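PDB 2GKO: microbial serine proteinases; subtilisin from Bacillus subtilis, which catalyses the hydrolysis of peptide bonds in proteins, as a psychrophilic subtilisin-type serine endopeptidase that binds several calcium ions. Local coordinates for residues E277-A282 with S301-A306; V32-V37 with K102-D107; E117-A122 with T149-Y154. One frame throughout, in Å; residues are numbered along the deposited sequence.

Interaction 1 (E277-A282 with S301-A306); sequences ELQTRA and SGFGFA
Gln279 and Phe303 meet at one end of this contact, the glutamine methylenes lying obliquely against the phenyl ring. CG of Gln279 comes to 3.5 Å from CE2 of Phe303, and its amide plane is turned 65° from the ring, so no amide-on-ring stack forms. Gln279 O lies at the ring's edge, in the ring plane, 3.7 Å from CD2 of Phe303. With CG beside the backbone N (chi1 -75°), the glutamine runs out in extended form past the ring, and its NE2 is hydrogen-bonded to Glu225. Phe303 additionally meets Tyr217 edge-to-face and lies about 6 Å, by its side chain, from a bound calcium ion.

Alanines fill the middle, where the helix comes closest to the loop. Ala282 CB rests 3.9 Å from Phe303 CB, and the methyl of Ala306 settles in the corner between Leu278 O and the chain of Arg281, whose CB is 3.8 Å from Ala306 CB. Arg281 then leads away, extended from CG to NE, to form a salt bridge one helical turn back: NE donates almost straight to the anti lone pair of Glu277 OE2 at 2.9 Å, in the guanidinium plane, while NH2 reaches Lys307 O.

Gly304 closes a type II' turn begun at Ser301 and brings its CA to 3.3 Å from Ala282 O, a CA-H...O contact. Helix 271-283 is thus packed on the loop that follows it near the chain's end, whose backbone also bonds to Glu225 and Ser227 at strand 226-229. No conventional hydrogen bond joins helix to loop; the chemistry is that of a mostly apolar interface of two alanines and a phenylalanine ring, with Gln279 NE2 and the Arg281 guanidinium engaged by partners at its edge.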
# COMPACT_ATOMS: atom_id res chain seq x y z
N GLU A 277 -8.43 9.61 9.26
CA GLU A 277 -8.58 8.51 10.20
C GLU A 277 -7.29 7.69 10.30
O GLU A 277 -6.90 7.30 11.38
CB GLU A 277 -9.79 7.62 9.83
CG GLU A 277 -10.04 6.44 10.77
CD GLU A 277 -10.41 6.86 12.19
OE1 GLU A 277 -10.81 8.03 12.39
OE2 GLU A 277 -10.31 5.98 13.08
N LEU A 278 -6.63 7.42 9.18
CA LEU A 278 -5.32 6.76 9.23
C LEU A 278 -4.33 7.55 10.07
O LEU A 278 -3.60 6.98 10.87
CB LEU A 278 -4.75 6.59 7.82
CG LEU A 278 -5.40 5.53 6.92
CD1 LEU A 278 -4.80 5.65 5.52
CD2 LEU A 278 -5.22 4.11 7.46
N GLN A 279 -4.30 8.85 9.87
CA GLN A 279 -3.40 9.74 10.60
C GLN A 279 -3.69 9.71 12.09
O GLN A 279 -2.78 9.61 12.90
CB GLN A 279 -3.50 11.17 10.07
CG GLN A 279 -2.80 11.38 8.73
CD GLN A 279 -3.10 12.72 8.10
OE1 GLN A 279 -3.67 13.62 8.75
NE2 GLN A 279 -2.72 12.88 6.85
N THR A 280 -4.96 9.78 12.45
CA THR A 280 -5.37 9.70 13.85
C THR A 280 -4.97 8.40 14.51
O THR A 280 -4.41 8.39 15.60
CB THR A 280 -6.90 9.86 13.94
OG1 THR A 280 -7.23 11.18 13.51
CG2 THR A 280 -7.40 9.77 15.37
N ARG A 281 -5.30 7.30 13.85
CA ARG A 281 -4.96 5.97 14.32
C ARG A 281 -3.44 5.78 14.48
O ARG A 281 -3.00 5.18 15.45
CB ARG A 281 -5.50 4.93 13.35
CG ARG A 281 -7.00 4.77 13.42
CD ARG A 281 -7.47 3.56 12.73
NE ARG A 281 -8.93 3.48 12.64
CZ ARG A 281 -9.58 2.36 12.39
NH1 ARG A 281 -10.91 2.38 12.31
NH2 ARG A 281 -8.93 1.21 12.25
N ALA A 282 -2.67 6.28 13.52
CA ALA A 282 -1.21 6.19 13.59
C ALA A 282 -0.71 6.95 14.82
O ALA A 282 0.15 6.47 15.55
CB ALA A 282 -0.59 6.78 12.33
N SER A 301 9.09 7.25 10.81
CA SER A 301 7.83 6.55 10.96
C SER A 301 6.59 7.43 10.76
O SER A 301 5.48 6.93 10.85
CB SER A 301 7.78 5.89 12.33
OG SER A 301 7.84 6.86 13.37
N GLY A 302 6.78 8.72 10.45
CA GLY A 302 5.68 9.66 10.39
C GLY A 302 4.93 9.68 11.72
O GLY A 302 5.55 9.67 12.80
N PHE A 303 3.60 9.64 11.65
CA PHE A 303 2.75 9.82 12.84
C PHE A 303 2.72 8.59 13.73
O PHE A 303 2.43 8.67 14.93
CB PHE A 303 1.31 10.15 12.44
CG PHE A 303 1.12 11.44 11.68
CD1 PHE A 303 2.19 12.24 11.24
CD2 PHE A 303 -0.18 11.87 11.42
CE1 PHE A 303 1.97 13.39 10.53
CE2 PHE A 303 -0.40 13.01 10.72
CZ PHE A 303 0.66 13.79 10.27
N GLY A 304 3.01 7.43 13.14
CA GLY A 304 2.99 6.15 13.82
C GLY A 304 2.44 5.01 12.99
O GLY A 304 2.47 5.05 11.76
N PHE A 305 1.90 4.01 13.68
CA PHE A 305 1.48 2.75 13.09
C PHE A 305 -0.05 2.63 13.24
O PHE A 305 -0.55 2.25 14.32
CB PHE A 305 2.21 1.62 13.84
CG PHE A 305 1.89 0.21 13.37
CD1 PHE A 305 2.38 -0.89 14.06
CD2 PHE A 305 1.12 -0.04 12.24
CE1 PHE A 305 2.11 -2.18 13.67
CE2 PHE A 305 0.85 -1.34 11.85
CZ PHE A 305 1.34 -2.39 12.54
N ALA A 306 -0.78 2.98 12.18
CA ALA A 306 -2.24 2.81 12.19
C ALA A 306 -2.59 1.33 12.21
O ALA A 306 -2.07 0.54 11.42
CB ALA A 306 -2.87 3.50 11.02

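Interaction 2 (V32-V37 with K102-D107); sequences VLDTGV and KVLGDD
Asp34 O takes two backbone N-H groups from the loop that follows the neighbouring strand. Val103 N donates at 2.8 Å, 158° at the hydrogen and in the carbonyl plane, whereas Leu104 N reaches the same Asp34 O at 3.2 Å from 54° above that plane, off either lone pair. Lys102 CA adds a C-H...O contact to it. This double acceptance comes where the parallel pairing of Asp34 with Lys102 gives way to loop.

The Asp34 carboxylate accepts the N-H of the following residue: Thr35 N donates to the anti lone pair of Asp34 OD1 at 2.8 Å. Thr35 OG1 is hydrogen-bonded to Asp67 and to Gly72 N. Thr35 O, which the extended Lys102 chain runs past, receives a water at 2.7 Å, and this water also donates to Asp106 OD1. Lys102 carries its ammonium on to Asp106, where NZ meets the syn side of OD2 at 2.8 Å, 28° out of the carboxylate plane, with a weak second bond to OD1. Lys102 NZ also donates to Thr66 O, and Arg68 pairs with Asp106 OD2, so two cations share one carboxylate.

Apolar groups close the rest. Leu33 CG lies 4.0 Å from Val103 CG1, and Leu104 CD1 lies 3.9 Å from Thr35 CG2.

Asp34 sits in the Asp-Thr-Gly motif and touches His71, consistent with its being the aspartate of the subtilase catalytic triad. Strand 29-34 runs parallel between strands 97-102 and 133-137. Helix 71-80 covers Asp34 through His71 and Val75, while helix 112-129 packs on Leu33 and Val103 through Ala118, so helices flank this strand end on both of its faces.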
# COMPACT_ATOMS: atom_id res chain seq x y z
N VAL A 32 -4.18 -1.88 -7.38
CA VAL A 32 -2.79 -2.20 -7.21
C VAL A 32 -2.10 -1.94 -8.53
O VAL A 32 -2.27 -2.68 -9.52
CB VAL A 32 -2.61 -3.66 -6.75
CG1 VAL A 32 -1.16 -4.01 -6.68
CG2 VAL A 32 -3.29 -3.86 -5.37
N LEU A 33 -1.34 -0.85 -8.56
CA LEU A 33 -0.61 -0.41 -9.76
C LEU A 33 0.78 -0.94 -9.62
O LEU A 33 1.56 -0.49 -8.79
CB LEU A 33 -0.63 1.12 -9.86
CG LEU A 33 -1.89 1.71 -10.50
CD1 LEU A 33 -3.18 1.34 -9.77
CD2 LEU A 33 -1.71 3.24 -10.51
N ASP A 34 1.11 -1.95 -10.41
CA ASP A 34 2.31 -2.75 -10.12
C ASP A 34 2.66 -3.63 -11.32
O ASP A 34 2.29 -3.31 -12.44
CB ASP A 34 2.06 -3.55 -8.81
CG ASP A 34 3.32 -3.77 -8.00
OD1 ASP A 34 4.31 -4.36 -8.55
OD2 ASP A 34 3.40 -3.41 -6.81
N THR A 35 3.35 -4.77 -11.10
CA THR A 35 3.79 -5.65 -12.16
C THR A 35 2.69 -6.54 -12.70
O THR A 35 2.98 -7.40 -13.53
CB THR A 35 4.94 -6.55 -11.67
OG1 THR A 35 4.51 -7.37 -10.57
CG2 THR A 35 6.09 -5.71 -11.14
N GLY A 36 1.46 -6.34 -12.24
CA GLY A 36 0.31 -7.17 -12.57
C GLY A 36 -0.04 -8.00 -11.37
O GLY A 36 0.56 -7.85 -10.32
N VAL A 37 -1.02 -8.87 -11.52
CA VAL A 37 -1.43 -9.81 -10.47
C VAL A 37 -1.84 -11.11 -11.12
O VAL A 37 -2.47 -11.12 -12.18
CB VAL A 37 -2.61 -9.25 -9.66
CG1 VAL A 37 -3.01 -10.24 -8.55
CG2 VAL A 37 -2.24 -7.90 -9.04
N LYS A 102 -1.63 -3.28 -14.40
CA LYS A 102 -0.22 -3.54 -14.68
C LYS A 102 0.37 -2.26 -15.26
O LYS A 102 -0.05 -1.81 -16.32
CB LYS A 102 -0.03 -4.74 -15.61
CG LYS A 102 1.41 -5.11 -15.88
CD LYS A 102 1.49 -6.40 -16.67
CE LYS A 102 2.93 -6.80 -16.88
NZ LYS A 102 3.08 -8.10 -17.62
N VAL A 103 1.30 -1.67 -14.54
CA VAL A 103 2.01 -0.45 -14.96
C VAL A 103 3.53 -0.61 -15.08
O VAL A 103 4.20 0.29 -15.60
CB VAL A 103 1.69 0.72 -14.00
CG1 VAL A 103 0.21 0.88 -13.86
CG2 VAL A 103 2.38 0.56 -12.61
N LEU A 104 4.06 -1.74 -14.61
CA LEU A 104 5.49 -2.05 -14.67
C LEU A 104 5.59 -3.22 -15.64
O LEU A 104 5.09 -4.31 -15.38
CB LEU A 104 5.99 -2.40 -13.29
CG LEU A 104 5.78 -1.36 -12.19
CD1 LEU A 104 6.37 -1.80 -10.85
CD2 LEU A 104 6.40 -0.05 -12.60
N GLY A 105 6.17 -2.93 -16.79
CA GLY A 105 6.01 -3.78 -17.95
C GLY A 105 7.18 -4.70 -18.07
O GLY A 105 8.26 -4.40 -17.53
N ASP A 106 6.99 -5.80 -18.79
CA ASP A 106 8.02 -6.81 -18.90
C ASP A 106 9.12 -6.31 -19.84
O ASP A 106 8.85 -5.65 -20.85
CB ASP A 106 7.49 -8.18 -19.37
CG ASP A 106 6.14 -8.56 -18.75
OD1 ASP A 106 6.04 -8.81 -17.53
OD2 ASP A 106 5.11 -8.66 -19.46
N ASP A 107 10.37 -6.55 -19.45
CA ASP A 107 10.71 -6.79 -18.05
C ASP A 107 12.02 -6.08 -17.78
O ASP A 107 12.83 -5.83 -18.68
CB ASP A 107 10.71 -8.28 -17.68
CG ASP A 107 9.78 -8.60 -16.51
OD1 ASP A 107 10.21 -9.33 -15.59
OD2 ASP A 107 8.60 -8.20 -16.43
O HOH W 1 5.06 -8.76 -14.61

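Interaction 3 (E117-A122 with T149-Y154); sequences EAIRHA and TNAVDY
Helices 117-122 and 149-154 run side by side in the same direction, their axes 8.3 Å apart and only 8° from parallel. CA of Arg120 and CA of Ala151, 5.4 Å apart, make the nearest backbone pair. The small methyl of Ala151 permits this approach: Ile119 CB lies 3.7 Å from Ala151 CB, and Ile119 CG2 comes to 3.3 Å from Ala151 O. Deeper in, Ile119 CD1 meets Val152 CG2 at 3.9 Å, the two branched chains running at a slant.

Toward the surface Arg120 folds over Tyr154. A bend at chi3 turns the guanidinium back so that its CZ stands 3.7 Å above the centroid of the Tyr154 ring, 8° from the ring normal, with the planes 31° apart. NH2 tilts nearest, offset toward the ring's rim by CD1 and CG, while NH1 lies over CE1 and CZ. Tyr154, its CG anti to the main-chain N, is brought under it with the CE2 edge facing Arg120 O, and its OH is hydrogen-bonded to Asp124, which gives the phenol a partner of its own.

Inside, Ile119 and Val152 both rest on Met137 of strand 133-137, which lies between the two helices in the chain. No hydrogen bond spans the contact: cohesion comes from aliphatic packing and from the cation-pi pair, in which the electron-rich phenol face probably steadies the guanidinium charge.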
# COMPACT_ATOMS: atom_id res chain seq x y z
N GLU A 117 -1.11 7.09 -16.71
CA GLU A 117 -2.34 6.72 -17.38
C GLU A 117 -3.21 5.86 -16.46
O GLU A 117 -4.42 6.04 -16.37
CB GLU A 117 -2.04 5.98 -18.67
CG GLU A 117 -3.26 5.61 -19.50
CD GLU A 117 -3.96 6.81 -20.14
OE1 GLU A 117 -3.47 7.96 -20.01
OE2 GLU A 117 -5.03 6.59 -20.74
N ALA A 118 -2.57 4.95 -15.74
CA ALA A 118 -3.30 4.09 -14.81
C ALA A 118 -3.88 4.83 -13.62
O ALA A 118 -5.00 4.54 -13.20
CB ALA A 118 -2.39 2.96 -14.33
N ILE A 119 -3.13 5.79 -13.08
CA ILE A 119 -3.62 6.61 -11.99
C ILE A 119 -4.84 7.38 -12.46
O ILE A 119 -5.85 7.42 -11.80
CB ILE A 119 -2.53 7.58 -11.48
CG1 ILE A 119 -1.34 6.82 -10.86
CG2 ILE A 119 -3.11 8.51 -10.42
CD1 ILE A 119 -0.14 7.68 -10.69
N ARG A 120 -4.72 8.04 -13.61
CA ARG A 120 -5.85 8.78 -14.14
C ARG A 120 -7.05 7.87 -14.39
O ARG A 120 -8.16 8.26 -14.09
CB ARG A 120 -5.48 9.52 -15.42
CG ARG A 120 -4.47 10.65 -15.20
CD ARG A 120 -4.08 11.35 -16.46
NE ARG A 120 -5.29 11.82 -17.13
CZ ARG A 120 -5.87 13.01 -16.91
NH1 ARG A 120 -6.99 13.30 -17.57
NH2 ARG A 120 -5.34 13.89 -16.05
N HIS A 121 -6.82 6.70 -14.95
CA HIS A 121 -7.90 5.76 -15.24
C HIS A 121 -8.64 5.34 -13.97
O HIS A 121 -9.86 5.27 -13.96
CB HIS A 121 -7.40 4.55 -16.02
CG HIS A 121 -8.50 3.64 -16.45
ND1 HIS A 121 -9.52 4.04 -17.30
CD2 HIS A 121 -8.80 2.36 -16.10
CE1 HIS A 121 -10.36 3.04 -17.48
NE2 HIS A 121 -9.95 2.01 -16.76
N ALA A 122 -7.90 5.10 -12.90
CA ALA A 122 -8.49 4.74 -11.63
C ALA A 122 -9.40 5.86 -11.15
O ALA A 122 -10.50 5.62 -10.69
CB ALA A 122 -7.41 4.45 -10.60
N THR A 149 3.08 12.82 -10.83
CA THR A 149 2.57 13.83 -9.89
C THR A 149 1.21 14.40 -10.29
O THR A 149 0.27 14.45 -9.48
CB THR A 149 3.58 14.97 -9.78
OG1 THR A 149 4.75 14.51 -9.09
CG2 THR A 149 3.04 16.09 -8.92
N ASN A 150 1.09 14.82 -11.54
CA ASN A 150 -0.15 15.42 -12.02
C ASN A 150 -1.31 14.43 -12.02
O ASN A 150 -2.45 14.80 -11.72
CB ASN A 150 0.04 16.03 -13.40
CG ASN A 150 0.93 17.27 -13.38
OD1 ASN A 150 1.25 17.79 -12.31
ND2 ASN A 150 1.35 17.72 -14.56
N ALA A 151 -0.99 13.18 -12.33
CA ALA A 151 -1.97 12.10 -12.31
C ALA A 151 -2.45 11.85 -10.88
O ALA A 151 -3.64 11.72 -10.65
CB ALA A 151 -1.39 10.84 -12.92
N VAL A 152 -1.52 11.83 -9.93
CA VAL A 152 -1.87 11.69 -8.51
C VAL A 152 -2.80 12.79 -8.05
O VAL A 152 -3.82 12.53 -7.40
CB VAL A 152 -0.60 11.62 -7.61
CG1 VAL A 152 -0.92 11.82 -6.14
CG2 VAL A 152 0.13 10.30 -7.82
N ASP A 153 -2.46 14.02 -8.40
CA ASP A 153 -3.29 15.15 -8.02
C ASP A 153 -4.68 15.08 -8.65
O ASP A 153 -5.67 15.37 -7.99
CB ASP A 153 -2.59 16.47 -8.41
CG ASP A 153 -1.29 16.70 -7.65
OD1 ASP A 153 -1.16 16.20 -6.50
OD2 ASP A 153 -0.35 17.40 -8.14
N TYR A 154 -4.73 14.68 -9.91
CA TYR A 154 -5.98 14.50 -10.65
C TYR A 154 -6.88 13.49 -9.95
O TYR A 154 -8.06 13.74 -9.68
CB TYR A 154 -5.65 14.05 -12.06
CG TYR A 154 -6.81 13.70 -12.95
CD1 TYR A 154 -7.46 14.66 -13.70
CD2 TYR A 154 -7.22 12.37 -13.10
CE1 TYR A 154 -8.51 14.33 -14.54
CE2 TYR A 154 -8.25 12.02 -13.96
CZ TYR A 154 -8.90 13.00 -14.67
OH TYR A 154 -9.92 12.68 -15.51

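Along the chain, interaction 2 closes before interaction 3, and interaction 3 before interaction 1. Interactions 2 and 3 are neighbours, centres 16 Å apart, and touch: Val103 CG1 packs on Ala118 CB at 3.4 Å, and Leu33 CD2 on Ile119 CG1 at 3.6 Å. Helix 112-129 thus packs against the end of strand 29-34, near the active site, with one part of its surface and against helix 146-157 with another. Interaction 1, centred 28 Å from interaction 2 and 25 Å from interaction 3, joins helix 271-283 to the loop 301-306, on the other side of the chain's centre from interaction 2; two adjoining contacts and one remote one lie in a single subtilase fold.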